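Local structure of fibrillarin-like rRNA/tRNA 2'-O-methyltransferase (Methanocaldococcus jannaschii, 1FBN) at residues Asp75-Tyr80 and Ile100-Glu105. The protein probably transfers methyl groups from S-adenosyl-L-methionine to ribose 2'-hydroxyls of rRNA and tRNA, at sites chosen by a guide RNA. Numbering follows the deposited sequence.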
loop_
_atom_site.group_PDB
_atom_site.type_symbol
_atom_site.label_atom_id
_atom_site.label_comp_id
_atom_site.label_asym_id
_atom_site.label_seq_id
_atom_site.Cartn_x
_atom_site.Cartn_y
_atom_site.Cartn_z
ATOM N N ASP A 75 3.860 14.155 -2.708
ATOM C CA ASP A 75 3.045 14.630 -3.824
ATOM C C ASP A 75 2.629 13.536 -4.812
ATOM O O ASP A 75 2.186 13.831 -5.923
ATOM C CB ASP A 75 3.789 15.750 -4.563
ATOM C CG ASP A 75 5.088 15.274 -5.200
ATOM O OD1 ASP A 75 5.619 14.212 -4.798
ATOM O OD2 ASP A 75 5.580 15.967 -6.115
ATOM N N SER A 76 2.771 12.278 -4.409
ATOM C CA SER A 76 2.415 11.159 -5.277
ATOM C C SER A 76 0.912 10.993 -5.470
ATOM O O SER A 76 0.114 11.293 -4.580
ATOM C CB SER A 76 2.972 9.840 -4.722
ATOM O OG SER A 76 4.385 9.813 -4.713
ATOM N N LYS A 77 0.534 10.550 -6.661
ATOM C CA LYS A 77 -0.855 10.271 -6.964
ATOM C C LYS A 77 -0.823 8.756 -7.072
ATOM O O LYS A 77 -0.039 8.195 -7.836
ATOM C CB LYS A 77 -1.272 10.934 -8.278
ATOM C CG LYS A 77 -1.215 12.456 -8.202
ATOM C CD LYS A 77 -1.420 13.129 -9.550
ATOM C CE LYS A 77 -2.876 13.109 -9.982
ATOM N NZ LYS A 77 -3.077 13.899 -11.233
ATOM N N ILE A 78 -1.574 8.091 -6.207
ATOM C CA ILE A 78 -1.578 6.641 -6.219
ATOM C C ILE A 78 -2.945 5.996 -6.410
ATOM O O ILE A 78 -3.975 6.519 -5.958
ATOM C CB ILE A 78 -0.829 6.028 -4.968
ATOM C CG1 ILE A 78 -1.725 5.046 -4.212
ATOM C CG2 ILE A 78 -0.269 7.120 -4.042
ATOM C CD1 ILE A 78 -1.013 4.286 -3.125
ATOM N N LEU A 79 -2.932 4.878 -7.137
ATOM C CA LEU A 79 -4.129 4.096 -7.405
ATOM C C LEU A 79 -4.101 2.916 -6.432
ATOM O O LEU A 79 -3.207 2.069 -6.492
ATOM C CB LEU A 79 -4.125 3.598 -8.851
ATOM C CG LEU A 79 -5.352 2.806 -9.317
ATOM C CD1 LEU A 79 -6.623 3.654 -9.215
ATOM C CD2 LEU A 79 -5.127 2.342 -10.741
ATOM N N TYR A 80 -5.054 2.905 -5.505
ATOM C CA TYR A 80 -5.152 1.859 -4.492
ATOM C C TYR A 80 -6.196 0.820 -4.898
ATOM O O TYR A 80 -7.378 1.135 -5.053
ATOM C CB TYR A 80 -5.512 2.485 -3.132
ATOM C CG TYR A 80 -5.358 1.554 -1.949
ATOM C CD1 TYR A 80 -6.276 0.527 -1.718
ATOM C CD2 TYR A 80 -4.279 1.685 -1.072
ATOM C CE1 TYR A 80 -6.121 -0.357 -0.645
ATOM C CE2 TYR A 80 -4.114 0.808 0.009
ATOM C CZ TYR A 80 -5.038 -0.210 0.212
ATOM O OH TYR A 80 -4.876 -1.090 1.257
ATOM N N ILE A 100 -2.730 12.498 -4.005
ATOM C CA ILE A 100 -4.076 11.927 -4.084
ATOM C C ILE A 100 -4.041 10.406 -4.076
ATOM O O ILE A 100 -3.115 9.792 -4.601
ATOM C CB ILE A 100 -4.807 12.380 -5.383
ATOM C CG1 ILE A 100 -5.041 13.886 -5.359
ATOM C CG2 ILE A 100 -6.158 11.690 -5.514
ATOM C CD1 ILE A 100 -5.689 14.412 -6.607
ATOM N N VAL A 101 -5.061 9.808 -3.471
ATOM C CA VAL A 101 -5.186 8.361 -3.410
ATOM C C VAL A 101 -6.560 7.942 -3.929
ATOM O O VAL A 101 -7.584 8.262 -3.321
ATOM C CB VAL A 101 -5.029 7.829 -1.975
ATOM C CG1 VAL A 101 -5.027 6.311 -1.986
ATOM C CG2 VAL A 101 -3.753 8.360 -1.353
ATOM N N TYR A 102 -6.577 7.281 -5.082
ATOM C CA TYR A 102 -7.821 6.792 -5.667
ATOM C C TYR A 102 -8.043 5.394 -5.110
ATOM O O TYR A 102 -7.239 4.490 -5.354
ATOM C CB TYR A 102 -7.711 6.711 -7.190
ATOM C CG TYR A 102 -7.412 8.028 -7.864
ATOM C CD1 TYR A 102 -8.415 8.979 -8.054
ATOM C CD2 TYR A 102 -6.128 8.317 -8.321
ATOM C CE1 TYR A 102 -8.145 10.186 -8.686
ATOM C CE2 TYR A 102 -5.848 9.518 -8.950
ATOM C CZ TYR A 102 -6.858 10.450 -9.131
ATOM O OH TYR A 102 -6.573 11.650 -9.743
ATOM N N ALA A 103 -9.117 5.225 -4.348
ATOM C CA ALA A 103 -9.429 3.935 -3.745
ATOM C C ALA A 103 -10.536 3.210 -4.504
ATOM O O ALA A 103 -11.701 3.611 -4.450
ATOM C CB ALA A 103 -9.820 4.128 -2.285
ATOM N N ILE A 104 -10.167 2.133 -5.194
ATOM C CA ILE A 104 -11.121 1.342 -5.971
ATOM C C ILE A 104 -11.699 0.198 -5.134
ATOM O O ILE A 104 -10.954 -0.646 -4.632
ATOM C CB ILE A 104 -10.456 0.727 -7.238
ATOM C CG1 ILE A 104 -9.636 1.784 -7.992
ATOM C CG2 ILE A 104 -11.510 0.096 -8.147
ATOM C CD1 ILE A 104 -10.421 2.981 -8.473
ATOM N N GLU A 105 -13.023 0.185 -4.980
ATOM C CA GLU A 105 -13.713 -0.867 -4.227
ATOM C C GLU A 105 -14.952 -1.327 -4.993
ATOM O O GLU A 105 -15.701 -0.504 -5.522
ATOM C CB GLU A 105 -14.124 -0.382 -2.829
ATOM C CG GLU A 105 -12.979 0.064 -1.921
ATOM C CD GLU A 105 -11.937 -1.017 -1.671
ATOM O OE1 GLU A 105 -12.220 -2.214 -1.888
ATOM O OE2 GLU A 105 -10.814 -0.663 -1.256
#
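Ile78 and Tyr80 of one strand are laced to Ile100, Tyr102 and Ile104 of its parallel neighbour. Ile78 gives its N-H to Ile100 O (N to O 2.8 Å) and takes the N-H of Tyr102 on its own O; Tyr80 repeats the pattern, its N 2.7 Å from Tyr102 O and its O accepting from Ile104 N. The ladder starts less straight, where Ile100 N reaches Ser76 O at 3.1 Å with an N-H...O angle of 149°. On one face, Leu79 has CG anti to its backbone N (chi1 -177°), and the turn about chi2 (61°) then swings CD1 toward the other strand, 3.8 Å from Tyr102 CB and equally close to Ile104 CG1. The Tyr102 ring runs back alongside Lys77, bringing OH to 4.0 Å from Lys77 CE, while Ile100 CG2 lies over one ring face, toward the rim. On the other face, Val101 CG1 sits 4.0 Å from Tyr80 CB and also meets Ile78 CG1. Helix 87-95 links the two strands in a beta-alpha-beta crossover of the Rossmann-like methyltransferase fold and packs on this second face, with Val92 against Ile78 and Val101. Further along, the Tyr80 side chain touches Thr88, a predicted S-adenosyl-L-methionine-binding residue, and its ring meets that of Tyr148. Glu105, also predicted to bind the cofactor, ends the strand 100-105. The outward edges of the pair are bonded in turn: Leu79 through its backbone to Val146 and Tyr148 of strand 144-149, and Val101 to Asn123 and to Ile125 of strand 124-128.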